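Local coordinates for adhesin (Streptococcus sanguinis SK1 = NCTC 7863, PDB 6VT2), which probably attaches the bacterium to host sialoglycans, recognising sialylated glycans through tandem Siglec-like modules, at residues Q12-R18 against V121-Q127; E176-V180 against I192-V198; I215-G219 against I285-A291; P332-T336 against A351-V356. All blocks are in the same frame, centred on the assembly; numbering follows the deposited sequence. Where two conformers were deposited one is given.

Contact 1 (Q12-R18 against V121-Q127); sequences QEVIAYR and VLVIRPQ
Arg18 meets the strand 121-125 where that strand runs out, held there by backbone bonds as well as through its side chain. Its amide N donates to Arg125 O (2.8 Å) in a nearly straight bond of 172°. Its own carbonyl O receives NE2 of Gln127 at 2.9 Å, lying in both the carbonyl plane and the plane of the Gln127 amide. The side chain leaves with CG opposite the backbone N (chi1 175°) and bends at chi3, which carries NH2 over to CB of Pro126 (3.7 Å). The guanidinium forms a salt bridge with Asp186, whose carboxylate also takes the backbone N of Gln127.

Arg125 is tied by its N to Ala16 O. Its CB rests beside CE1 of Tyr17 (3.9 Å), and its CG touches CG2 of Ile15. The chain then folds back at chi2 and chi3, so the guanidinium turns from the partner strand to a salt bridge with Glu129, its plane 71° from the Tyr17 ring.

Ala16 donates to Val123 O (2.7 Å), and its CB touches CD1 of both Leu122 and Ile124, on the face where Phe22 also packs. On the other face CD1 of Ile15 lies alongside CB of Val123 (3.8 Å).

The two strands run parallel, with bonds from Gln12 to Arg18 in an unbroken alternation, much as strands A' and G pair in V-type immunoglobulin domains. The chemistry implies a zipper of backbone bonds whose far end passes into charge pairing with Asp186, so the end of the strand pair is tied to the following Rib-like region.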
loop_
_atom_site.group_PDB
_atom_site.type_symbol
_atom_site.label_atom_id
_atom_site.label_comp_id
_atom_site.label_asym_id
_atom_site.label_seq_id
_atom_site.Cartn_x
_atom_site.Cartn_y
_atom_site.Cartn_z
ATOM N N GLN A 12 37.935 24.572 -0.884
ATOM C CA GLN A 12 38.481 25.248 -2.080
ATOM C C GLN A 12 37.336 25.482 -3.063
ATOM O O GLN A 12 37.439 26.349 -3.876
ATOM C CB GLN A 12 39.556 24.512 -2.890
ATOM C CG GLN A 12 40.322 23.360 -2.311
ATOM C CD GLN A 12 40.944 22.555 -3.444
ATOM O OE1 GLN A 12 41.879 23.022 -4.061
ATOM N NE2 GLN A 12 40.390 21.394 -3.794
ATOM N N GLU A 13 36.348 24.619 -3.020
ATOM C CA GLU A 13 35.233 24.787 -3.952
ATOM C C GLU A 13 33.933 24.579 -3.189
ATOM O O GLU A 13 33.851 23.668 -2.446
ATOM C CB GLU A 13 35.310 23.771 -5.085
ATOM C CG GLU A 13 34.188 23.889 -6.060
ATOM C CD GLU A 13 34.253 22.763 -7.027
ATOM O OE1 GLU A 13 33.961 21.661 -6.616
ATOM O OE2 GLU A 13 34.606 22.988 -8.178
ATOM N N VAL A 14 32.960 25.415 -3.449
ATOM C CA VAL A 14 31.652 25.275 -2.803
ATOM C C VAL A 14 30.641 25.296 -3.939
ATOM O O VAL A 14 30.596 26.270 -4.637
ATOM C CB VAL A 14 31.382 26.412 -1.828
ATOM C CG1 VAL A 14 29.979 26.283 -1.268
ATOM C CG2 VAL A 14 32.416 26.402 -0.718
ATOM N N ILE A 15 29.923 24.219 -4.128
ATOM C CA ILE A 15 28.878 24.197 -5.168
ATOM C C ILE A 15 27.611 24.855 -4.589
ATOM O O ILE A 15 27.207 24.399 -3.579
ATOM C CB ILE A 15 28.600 22.768 -5.636
ATOM C CG1 ILE A 15 29.870 22.130 -6.170
ATOM C CG2 ILE A 15 27.479 22.744 -6.656
ATOM C CD1 ILE A 15 30.489 22.887 -7.261
ATOM N N ALA A 16 27.017 25.807 -5.297
ATOM C CA ALA A 16 25.793 26.480 -4.664
ATOM C C ALA A 16 24.765 26.348 -5.788
ATOM O O ALA A 16 25.081 26.656 -6.879
ATOM C CB ALA A 16 26.038 27.921 -4.346
ATOM N N TYR A 17 23.578 25.947 -5.488
ATOM C CA TYR A 17 22.581 25.746 -6.532
ATOM C C TYR A 17 21.789 27.029 -6.729
ATOM O O TYR A 17 21.444 27.637 -5.794
ATOM C CB TYR A 17 21.697 24.565 -6.173
ATOM C CG TYR A 17 22.514 23.320 -6.219
ATOM C CD1 TYR A 17 22.892 22.803 -7.432
ATOM C CD2 TYR A 17 23.009 22.757 -5.071
ATOM C CE1 TYR A 17 23.703 21.700 -7.525
ATOM C CE2 TYR A 17 23.835 21.665 -5.150
ATOM C CZ TYR A 17 24.159 21.130 -6.367
ATOM O OH TYR A 17 24.987 20.074 -6.364
ATOM N N ARG A 18 21.535 27.373 -7.963
ATOM C CA ARG A 18 20.769 28.544 -8.347
ATOM C C ARG A 18 19.427 28.526 -7.612
ATOM O O ARG A 18 18.776 27.549 -7.666
ATOM C CB ARG A 18 20.560 28.471 -9.850
ATOM C CG ARG A 18 19.667 29.571 -10.351
ATOM C CD ARG A 18 19.739 29.667 -11.847
ATOM N NE ARG A 18 19.405 28.415 -12.473
ATOM C CZ ARG A 18 19.340 28.217 -13.767
ATOM N NH1 ARG A 18 19.644 29.190 -14.571
ATOM N NH2 ARG A 18 18.985 27.052 -14.251
ATOM N N VAL A 121 36.237 28.956 -4.330
ATOM C CA VAL A 121 35.503 29.201 -5.559
ATOM C C VAL A 121 34.086 28.754 -5.307
ATOM O O VAL A 121 33.835 27.580 -4.994
ATOM C CB VAL A 121 36.087 28.457 -6.744
ATOM C CG1 VAL A 121 35.317 28.819 -7.997
ATOM C CG2 VAL A 121 37.570 28.856 -6.938
ATOM N N LEU A 122 33.172 29.693 -5.409
ATOM C CA LEU A 122 31.751 29.437 -5.343
ATOM C C LEU A 122 31.225 29.232 -6.746
ATOM O O LEU A 122 31.421 30.081 -7.610
ATOM C CB LEU A 122 31.082 30.611 -4.636
ATOM C CG LEU A 122 29.611 30.425 -4.334
ATOM C CD1 LEU A 122 29.424 29.373 -3.288
ATOM C CD2 LEU A 122 29.085 31.804 -3.901
ATOM N N VAL A 123 30.632 28.085 -6.984
ATOM C CA VAL A 123 30.252 27.654 -8.320
ATOM C C VAL A 123 28.758 27.537 -8.351
ATOM O O VAL A 123 28.189 26.752 -7.581
ATOM C CB VAL A 123 30.941 26.336 -8.698
ATOM C CG1 VAL A 123 30.612 25.889 -10.130
ATOM C CG2 VAL A 123 32.411 26.419 -8.518
ATOM N N ILE A 124 28.131 28.225 -9.308
ATOM C CA ILE A 124 26.680 28.251 -9.356
ATOM C C ILE A 124 26.157 27.248 -10.374
ATOM O O ILE A 124 26.509 27.327 -11.549
ATOM C CB ILE A 124 26.152 29.649 -9.668
ATOM C CG1 ILE A 124 26.824 30.707 -8.749
ATOM C CG2 ILE A 124 24.673 29.646 -9.689
ATOM C CD1 ILE A 124 26.737 30.367 -7.321
ATOM N N ARG A 125 25.355 26.283 -9.926
ATOM C CA ARG A 125 24.877 25.193 -10.765
ATOM C C ARG A 125 23.364 25.192 -10.774
ATOM O O ARG A 125 22.705 25.693 -9.845
ATOM C CB ARG A 125 25.428 23.850 -10.266
ATOM C CG ARG A 125 26.935 23.852 -10.268
ATOM C CD ARG A 125 27.519 24.289 -11.561
ATOM N NE ARG A 125 27.165 23.364 -12.628
ATOM C CZ ARG A 125 27.651 23.471 -13.852
ATOM N NH1 ARG A 125 28.438 24.507 -14.183
ATOM N NH2 ARG A 125 27.362 22.554 -14.749
ATOM N N PRO A 126 22.775 24.608 -11.794
ATOM C CA PRO A 126 21.315 24.523 -11.834
ATOM C C PRO A 126 20.797 23.478 -10.867
ATOM O O PRO A 126 21.471 22.500 -10.545
ATOM C CB PRO A 126 21.019 24.155 -13.292
ATOM C CG PRO A 126 22.197 23.222 -13.624
ATOM C CD PRO A 126 23.429 23.928 -12.913
ATOM N N GLN A 127 19.552 23.678 -10.433
ATOM C CA GLN A 127 18.969 22.743 -9.477
ATOM C C GLN A 127 18.907 21.312 -9.997
ATOM O O GLN A 127 19.043 20.358 -9.220
ATOM C CB GLN A 127 17.575 23.198 -9.073
ATOM C CG GLN A 127 17.689 24.442 -8.194
ATOM C CD GLN A 127 16.435 24.842 -7.500
ATOM O OE1 GLN A 127 15.538 24.047 -7.375
ATOM N NE2 GLN A 127 16.364 26.098 -7.045
#

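Contact 2 (E176-V180 against I192-V198); sequences ENGTV and IAAAQTV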
loop_
_atom_site.group_PDB
_atom_site.type_symbol
_atom_site.label_atom_id
_atom_site.label_comp_id
_atom_site.label_asym_id
_atom_site.label_seq_id
_atom_site.Cartn_x
_atom_site.Cartn_y
_atom_site.Cartn_z
ATOM N N GLU A 176 1.913 13.918 -24.665
ATOM C CA GLU A 176 0.898 13.051 -25.243
ATOM C C GLU A 176 1.245 11.577 -25.132
ATOM O O GLU A 176 0.326 10.749 -25.162
ATOM C CB GLU A 176 0.685 13.436 -26.715
ATOM C CG GLU A 176 0.145 14.853 -26.918
ATOM C CD GLU A 176 1.213 15.952 -26.769
ATOM O OE1 GLU A 176 2.351 15.656 -26.348
ATOM O OE2 GLU A 176 0.905 17.120 -27.078
ATOM N N ASN A 177 2.527 11.230 -25.023
ATOM C CA ASN A 177 2.989 9.851 -24.952
ATOM C C ASN A 177 3.534 9.476 -23.582
ATOM O O ASN A 177 4.174 8.420 -23.437
ATOM C CB ASN A 177 4.035 9.582 -26.036
ATOM C CG ASN A 177 5.360 10.240 -25.751
ATOM O OD1 ASN A 177 5.476 11.031 -24.847
ATOM N ND2 ASN A 177 6.367 9.873 -26.499
ATOM N N GLY A 178 3.286 10.313 -22.569
ATOM C CA GLY A 178 3.729 9.968 -21.240
ATOM C C GLY A 178 5.119 10.442 -20.829
ATOM O O GLY A 178 5.535 10.141 -19.708
ATOM N N THR A 179 5.811 11.206 -21.675
ATOM C CA THR A 179 7.087 11.773 -21.294
ATOM C C THR A 179 6.848 12.804 -20.211
ATOM O O THR A 179 6.036 13.720 -20.379
ATOM C CB THR A 179 7.751 12.439 -22.478
ATOM O OG1 THR A 179 7.946 11.518 -23.548
ATOM C CG2 THR A 179 9.142 12.950 -22.068
ATOM N N VAL A 180 7.613 12.705 -19.124
ATOM C CA VAL A 180 7.402 13.585 -17.998
ATOM C C VAL A 180 8.517 14.610 -17.965
ATOM O O VAL A 180 9.698 14.263 -18.025
ATOM C CB VAL A 180 7.357 12.801 -16.693
ATOM C CG1 VAL A 180 7.389 13.809 -15.486
ATOM C CG2 VAL A 180 6.113 11.967 -16.626
ATOM N N ILE A 192 11.612 12.275 -17.590
ATOM C CA ILE A 192 11.436 10.840 -17.416
ATOM C C ILE A 192 10.792 10.322 -18.690
ATOM O O ILE A 192 9.714 10.784 -19.065
ATOM C CB ILE A 192 10.588 10.520 -16.189
ATOM C CG1 ILE A 192 11.147 11.180 -14.934
ATOM C CG2 ILE A 192 10.581 8.984 -15.969
ATOM C CD1 ILE A 192 10.325 10.864 -13.730
ATOM N N ALA A 193 11.477 9.407 -19.378
ATOM C CA ALA A 193 11.044 8.953 -20.688
ATOM C C ALA A 193 9.781 8.140 -20.562
ATOM O O ALA A 193 9.554 7.455 -19.550
ATOM C CB ALA A 193 12.109 8.093 -21.350
ATOM N N ALA A 194 8.987 8.235 -21.625
ATOM C CA ALA A 194 7.711 7.519 -21.713
ATOM C C ALA A 194 7.855 6.038 -21.423
ATOM O O ALA A 194 6.983 5.444 -20.793
ATOM C CB ALA A 194 7.106 7.713 -23.091
ATOM N N ALA A 195 8.962 5.432 -21.829
ATOM C CA ALA A 195 9.166 4.013 -21.544
ATOM C C ALA A 195 9.168 3.736 -20.054
ATOM O O ALA A 195 8.828 2.624 -19.614
ATOM C CB ALA A 195 10.479 3.546 -22.186
ATOM N N GLN A 196 9.534 4.724 -19.241
ATOM C CA GLN A 196 9.543 4.521 -17.805
ATOM C C GLN A 196 8.285 5.033 -17.118
ATOM O O GLN A 196 8.213 5.004 -15.893
ATOM C CB GLN A 196 10.774 5.205 -17.192
ATOM C CG GLN A 196 12.043 4.434 -17.342
ATOM C CD GLN A 196 12.462 4.253 -18.763
ATOM O OE1 GLN A 196 12.765 5.225 -19.473
ATOM N NE2 GLN A 196 12.479 2.999 -19.212
ATOM N N THR A 197 7.286 5.517 -17.858
ATOM C CA THR A 197 6.096 6.016 -17.212
ATOM C C THR A 197 4.832 5.283 -17.613
ATOM O O THR A 197 3.930 5.183 -16.788
ATOM C CB THR A 197 5.904 7.505 -17.491
ATOM O OG1 THR A 197 5.698 7.696 -18.881
ATOM C CG2 THR A 197 7.180 8.269 -17.081
ATOM N N VAL A 198 4.706 4.872 -18.871
ATOM C CA VAL A 198 3.454 4.292 -19.333
ATOM C C VAL A 198 3.691 3.092 -20.240
ATOM O O VAL A 198 4.712 2.971 -20.920
ATOM C CB VAL A 198 2.591 5.305 -20.096
ATOM C CG1 VAL A 198 2.251 6.464 -19.245
ATOM C CG2 VAL A 198 3.355 5.744 -21.357
HETATM O O HOH W 1 9.945 9.857 -23.813
#
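A β-hairpin of the first Rib-like module closes here: strands 180-183 and 189-192 meet at Val180 and Ile192, and an Asx turn at Asn177 leads into the first of them. Val180 and Ile192 form an antiparallel hydrogen-bonded pair. The amide of Val180 reaches Ile192 O at 2.8 Å and 178°, and Val180 O receives the N of Ile192 at the same distance. The side chains of both residues lie on one face, CB to CB at 4.0 Å.

Beyond this pair the chains are joined through side chains. Thr197 OG1 donates to Gly178 O (2.6 Å), approaching from above the carbonyl plane. The hydroxyl gets there because it sits in the crowded position between the backbone N and the carbonyl carbon (chi1 64°), which leaves CG2 to touch CG2 of Val180 (3.9 Å). Gly178, with its positive phi, carries no side chain where Val198 CG2 and Thr197 come close.

Asn177 OD1 accepts twice: from Thr179 N, which makes the Asx turn, and from Thr179 OG1 (2.8 Å), both on the same face of its plane. The Thr179 hydroxyl in turn accepts from a water that takes the N of Ala194, so the turn is bridged to the short 3-10 segment 194-196. There Ala194 O receives the amides of both Thr197 and Val198.

Val180, Ile192, Thr197 and Val198 face helix 149-162 through Val155 and Val159. The whole forms a β-hairpin whose apolar side lies on a helix, within the atypical Rib domain.

Contact 3 (I215-G219 against I285-A291); sequences IFYRG and IPKSLPA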
loop_
_atom_site.group_PDB
_atom_site.type_symbol
_atom_site.label_atom_id
_atom_site.label_comp_id
_atom_site.label_asym_id
_atom_site.label_seq_id
_atom_site.Cartn_x
_atom_site.Cartn_y
_atom_site.Cartn_z
ATOM N N ILE A 215 -20.073 -23.431 -1.536
ATOM C CA ILE A 215 -21.096 -24.275 -0.973
ATOM C C ILE A 215 -21.967 -23.418 -0.096
ATOM O O ILE A 215 -21.454 -22.710 0.774
ATOM C CB ILE A 215 -20.489 -25.390 -0.148
ATOM C CG1 ILE A 215 -19.745 -26.340 -1.028
ATOM C CG2 ILE A 215 -21.615 -26.168 0.518
ATOM C CD1 ILE A 215 -18.832 -27.302 -0.190
ATOM N N PHE A 216 -23.282 -23.524 -0.295
ATOM C CA PHE A 216 -24.255 -22.870 0.552
ATOM C C PHE A 216 -25.120 -23.964 1.121
ATOM O O PHE A 216 -25.731 -24.724 0.383
ATOM C CB PHE A 216 -25.097 -21.850 -0.217
ATOM C CG PHE A 216 -24.414 -20.549 -0.391
ATOM C CD1 PHE A 216 -23.269 -20.385 -1.166
ATOM C CD2 PHE A 216 -24.955 -19.433 0.218
ATOM C CE1 PHE A 216 -22.684 -19.118 -1.279
ATOM C CE2 PHE A 216 -24.316 -18.223 0.153
ATOM C CZ PHE A 216 -23.226 -18.074 -0.625
ATOM N N TYR A 217 -25.226 -23.993 2.411
ATOM C CA TYR A 217 -26.054 -24.984 3.073
ATOM C C TYR A 217 -27.470 -24.482 3.102
ATOM O O TYR A 217 -27.719 -23.355 3.551
ATOM C CB TYR A 217 -25.541 -25.215 4.501
ATOM C CG TYR A 217 -24.228 -25.907 4.466
ATOM C CD1 TYR A 217 -24.109 -27.252 4.273
ATOM C CD2 TYR A 217 -23.074 -25.156 4.528
ATOM C CE1 TYR A 217 -22.881 -27.838 4.172
ATOM C CE2 TYR A 217 -21.849 -25.754 4.410
ATOM C CZ TYR A 217 -21.764 -27.100 4.268
ATOM O OH TYR A 217 -20.527 -27.690 4.105
ATOM N N ARG A 218 -28.405 -25.314 2.674
ATOM C CA ARG A 218 -29.793 -24.912 2.633
ATOM C C ARG A 218 -30.233 -24.449 4.012
ATOM O O ARG A 218 -29.990 -25.110 5.006
ATOM C CB ARG A 218 -30.654 -26.085 2.136
ATOM C CG ARG A 218 -30.282 -26.467 0.712
ATOM C CD ARG A 218 -30.815 -27.854 0.318
ATOM N NE ARG A 218 -32.250 -27.914 0.373
ATOM C CZ ARG A 218 -32.954 -28.685 1.212
ATOM N NH1 ARG A 218 -32.344 -29.502 2.033
ATOM N NH2 ARG A 218 -34.250 -28.692 1.209
ATOM N N GLY A 219 -30.868 -23.300 4.078
ATOM C CA GLY A 219 -31.394 -22.801 5.308
ATOM C C GLY A 219 -30.421 -22.150 6.234
ATOM O O GLY A 219 -30.812 -21.840 7.369
ATOM N N ILE A 285 -29.768 -19.949 0.600
ATOM C CA ILE A 285 -30.564 -20.819 -0.233
ATOM C C ILE A 285 -31.664 -21.401 0.636
ATOM O O ILE A 285 -31.366 -22.160 1.566
ATOM C CB ILE A 285 -29.689 -21.919 -0.826
ATOM C CG1 ILE A 285 -28.592 -21.370 -1.715
ATOM C CG2 ILE A 285 -30.557 -22.919 -1.632
ATOM C CD1 ILE A 285 -29.026 -20.530 -2.893
ATOM N N PRO A 286 -32.920 -21.069 0.412
ATOM C CA PRO A 286 -33.974 -21.649 1.254
ATOM C C PRO A 286 -34.228 -23.106 0.951
ATOM O O PRO A 286 -33.885 -23.608 -0.115
ATOM C CB PRO A 286 -35.185 -20.804 0.908
ATOM C CG PRO A 286 -34.946 -20.457 -0.583
ATOM C CD PRO A 286 -33.464 -20.244 -0.693
ATOM N N LYS A 287 -34.821 -23.787 1.935
ATOM C CA LYS A 287 -34.968 -25.223 1.785
ATOM C C LYS A 287 -35.910 -25.582 0.651
ATOM O O LYS A 287 -35.883 -26.726 0.207
ATOM C CB LYS A 287 -35.445 -25.853 3.088
ATOM C CG LYS A 287 -36.878 -25.516 3.500
ATOM C CD LYS A 287 -37.291 -26.169 4.789
ATOM C CE LYS A 287 -38.805 -26.053 4.956
ATOM N NZ LYS A 287 -39.232 -26.539 6.296
ATOM N N SER A 288 -36.700 -24.622 0.176
ATOM C CA SER A 288 -37.558 -24.874 -0.969
ATOM C C SER A 288 -36.765 -25.225 -2.217
ATOM O O SER A 288 -37.351 -25.777 -3.160
ATOM C CB SER A 288 -38.425 -23.696 -1.280
ATOM O OG SER A 288 -37.602 -22.584 -1.527
ATOM N N LEU A 289 -35.450 -24.894 -2.267
ATOM C CA LEU A 289 -34.558 -25.397 -3.297
ATOM C C LEU A 289 -33.897 -26.676 -2.808
ATOM O O LEU A 289 -33.087 -26.622 -1.877
ATOM C CB LEU A 289 -33.503 -24.360 -3.646
ATOM C CG LEU A 289 -34.110 -23.130 -4.327
ATOM C CD1 LEU A 289 -33.038 -22.162 -4.617
ATOM C CD2 LEU A 289 -34.847 -23.461 -5.627
ATOM N N PRO A 290 -34.111 -27.796 -3.470
ATOM C CA PRO A 290 -33.438 -29.021 -3.066
ATOM C C PRO A 290 -31.994 -29.064 -3.516
ATOM O O PRO A 290 -31.610 -28.514 -4.545
ATOM C CB PRO A 290 -34.244 -30.109 -3.778
ATOM C CG PRO A 290 -34.848 -29.429 -4.927
ATOM C CD PRO A 290 -35.121 -28.014 -4.492
ATOM N N ALA A 291 -31.191 -29.764 -2.734
ATOM C CA ALA A 291 -29.869 -30.142 -3.158
ATOM C C ALA A 291 -29.988 -31.285 -4.151
ATOM O O ALA A 291 -30.985 -32.012 -4.200
ATOM C CB ALA A 291 -29.027 -30.552 -1.956
HETATM O O HOH W 2 -27.582 -21.001 2.055
#
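Arg218 binds two carbonyls of the 285-291 loop. NE donates to Leu289 O (2.7 Å), which lies at the edge of the guanidinium near its plane, while NH2 donates to Lys287 O at 2.7 Å, on a lone pair in the carbonyl plane. The bend at chi3 (61°) brings both nitrogens round to the loop, and CD passes Ala291 N on the way. The acceptors are presented by a type I turn from Pro286 to Leu289, closed by Leu289 N to Pro286 O.

At the backbone, Gly219 N bonds to Ile285 O (2.8 Å). A water joins Tyr217 O to the N of the same Ile285. Apolar contact is made by CB of Phe216 with CG1 of Ile285 (3.8 Å).

In the second shell, NH1 of Arg218 has weak links to Asn322 and Ser389 and a long, weak ion pair with Asp384. Ser389 OG also takes the N of Ala291, so the loop touches the Rib-like module that follows. The side chain of Leu289, which touches Tyr297, comes within about 4 Å of the bound sialic acid. Strand 213-217 pairs with strand 314-321 at the sheet edge, and the loop descends from strand 277-283 and leads into strand 296-305.

Contact 4 (P332-T336 against A351-V356); sequences PGSLT and AIEEKV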
loop_
_atom_site.group_PDB
_atom_site.type_symbol
_atom_site.label_atom_id
_atom_site.label_comp_id
_atom_site.label_asym_id
_atom_site.label_seq_id
_atom_site.Cartn_x
_atom_site.Cartn_y
_atom_site.Cartn_z
ATOM N N PRO A 332 -25.090 -40.375 22.593
ATOM C CA PRO A 332 -25.388 -40.132 24.011
ATOM C C PRO A 332 -24.307 -40.669 24.932
ATOM O O PRO A 332 -23.570 -41.597 24.601
ATOM C CB PRO A 332 -26.711 -40.867 24.231
ATOM C CG PRO A 332 -26.802 -41.805 23.201
ATOM C CD PRO A 332 -26.050 -41.292 21.967
ATOM N N GLY A 333 -24.199 -40.028 26.087
ATOM C CA GLY A 333 -23.126 -40.321 26.996
ATOM C C GLY A 333 -23.280 -41.656 27.667
ATOM O O GLY A 333 -22.285 -42.252 28.074
ATOM N N SER A 334 -24.498 -42.165 27.717
ATOM C CA SER A 334 -24.749 -43.500 28.228
ATOM C C SER A 334 -25.878 -44.104 27.418
ATOM O O SER A 334 -26.659 -43.406 26.756
ATOM C CB SER A 334 -25.092 -43.520 29.720
ATOM O OG SER A 334 -26.244 -42.782 29.939
ATOM N N LEU A 335 -25.891 -45.427 27.413
ATOM C CA LEU A 335 -27.010 -46.157 26.860
ATOM C C LEU A 335 -28.172 -46.083 27.819
ATOM O O LEU A 335 -28.028 -45.744 28.984
ATOM C CB LEU A 335 -26.636 -47.601 26.606
ATOM C CG LEU A 335 -25.386 -47.815 25.787
ATOM C CD1 LEU A 335 -25.133 -49.302 25.680
ATOM C CD2 LEU A 335 -25.507 -47.209 24.405
ATOM N N THR A 336 -29.358 -46.329 27.281
ATOM C CA THR A 336 -30.600 -46.355 28.036
ATOM C C THR A 336 -31.116 -47.780 28.095
ATOM O O THR A 336 -31.188 -48.460 27.069
ATOM C CB THR A 336 -31.627 -45.466 27.372
ATOM O OG1 THR A 336 -31.114 -44.124 27.429
ATOM C CG2 THR A 336 -32.953 -45.482 28.016
ATOM N N ALA A 351 -36.287 -41.040 27.382
ATOM C CA ALA A 351 -34.992 -40.973 28.019
ATOM C C ALA A 351 -33.886 -40.894 26.987
ATOM O O ALA A 351 -32.887 -40.195 27.206
ATOM C CB ALA A 351 -34.768 -42.209 28.894
ATOM N N ILE A 352 -34.031 -41.632 25.875
ATOM C CA ILE A 352 -33.013 -41.604 24.821
ATOM C C ILE A 352 -32.962 -40.229 24.193
ATOM O O ILE A 352 -31.884 -39.648 23.962
ATOM C CB ILE A 352 -33.271 -42.695 23.773
ATOM C CG1 ILE A 352 -32.920 -44.073 24.323
ATOM C CG2 ILE A 352 -32.453 -42.432 22.531
ATOM C CD1 ILE A 352 -33.456 -45.158 23.467
ATOM N N GLU A 353 -34.139 -39.706 23.879
ATOM C CA GLU A 353 -34.159 -38.413 23.242
ATOM C C GLU A 353 -33.444 -37.394 24.117
ATOM O O GLU A 353 -32.677 -36.585 23.601
ATOM C CB GLU A 353 -35.573 -37.966 22.947
ATOM C CG GLU A 353 -35.545 -36.668 22.132
ATOM C CD GLU A 353 -36.877 -36.060 21.820
ATOM O OE1 GLU A 353 -36.896 -34.810 21.659
ATOM O OE2 GLU A 353 -37.881 -36.806 21.734
ATOM N N GLU A 354 -33.633 -37.454 25.441
ATOM C CA GLU A 354 -33.013 -36.472 26.328
ATOM C C GLU A 354 -31.499 -36.605 26.309
ATOM O O GLU A 354 -30.768 -35.606 26.347
ATOM C CB GLU A 354 -33.552 -36.625 27.756
ATOM C CG GLU A 354 -32.806 -35.852 28.800
ATOM C CD GLU A 354 -32.691 -34.378 28.457
ATOM O OE1 GLU A 354 -31.752 -33.728 28.992
ATOM O OE2 GLU A 354 -33.546 -33.871 27.679
ATOM N N LYS A 355 -31.007 -37.823 26.278
ATOM C CA LYS A 355 -29.570 -38.009 26.266
ATOM C C LYS A 355 -28.975 -37.565 24.948
ATOM O O LYS A 355 -27.862 -37.016 24.924
ATOM C CB LYS A 355 -29.223 -39.454 26.507
ATOM C CG LYS A 355 -29.559 -39.961 27.930
ATOM C CD LYS A 355 -29.156 -41.398 28.136
ATOM C CE LYS A 355 -29.552 -41.836 29.480
ATOM N NZ LYS A 355 -29.081 -43.240 29.809
ATOM N N VAL A 356 -29.694 -37.835 23.848
ATOM C CA VAL A 356 -29.201 -37.380 22.550
ATOM C C VAL A 356 -29.230 -35.859 22.478
ATOM O O VAL A 356 -28.245 -35.239 22.044
ATOM C CB VAL A 356 -30.011 -38.009 21.412
ATOM C CG1 VAL A 356 -29.652 -37.355 20.128
ATOM C CG2 VAL A 356 -29.803 -39.464 21.329
HETATM O O HOH W 3 -25.905 -37.654 26.630
#
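Lys355 points its amine at the 332-336 loop, where NZ donates to Ser334 OG at 2.9 Å. Two weaker bonds accompany it: one to Leu335 O (2.8 Å) and a longer one to Thr336 OG1 (3.3 Å). Three oxygens from consecutive residues, two of them weakly bound, face NZ, and their dipoles would probably favour its positive charge. The side chain is fully extended, with CG opposite the carbonyl carbon (chi1 -68°), and this brings CD and CE alongside the Thr336 hydroxyl, with CE also near OG of Ser334. A water adds a second polar link nearer the helix backbone: it accepts from Gly333 N and donates to Lys355 O.

The helix 346-360 belongs to the second Rib-like module, where it packs over strands 369-372 and 378-381, and Thr336 shares backbone bonds with Thr400 and with Gln402 of strand 401-403. The loop that ends at Thr336, the first residue of strand 336-338, lies against the helix, and Lys355 straps the two together near the surface.

Beneath the polar layer, Thr336 turns CB to CG1 of Ile352 (3.6 Å) and CG2 to CB of Ala351 (3.8 Å), so its methyl faces the helix while its hydroxyl looks to the lysine. Pro332 lies at the other end of the loop. Its CB touches CB of Lys355 at 3.7 Å, and its CD reaches CG2 of Val356 (4.2 Å) at a looser distance. Ile352 and Val356 are buried, each resting also on Val378, and Val356 continues to Tyr370; Thr400 lies against both Pro332 and Ile352.

The four contacts come in series along the chain, each closing before the next opens. Contacts 1 and 3 lie in the two Siglec-like modules, and contacts 2 and 4 in the Rib-like modules that follow them. Contacts 1 and 2 have centres about 31 Å apart and contacts 3 and 4 about 30 Å, whereas contacts 1 and 4 are about 94 Å apart, as suits an elongated molecule. In both Siglec-like modules the first segment lies on the edge strand, which runs parallel to strand 119-125 or 314-321, and an arginine just after it faces the next module. None of the contacts touches another, and the Siglec-like and Rib-like pair occurs twice along the chain, in keeping with its two glycan sites.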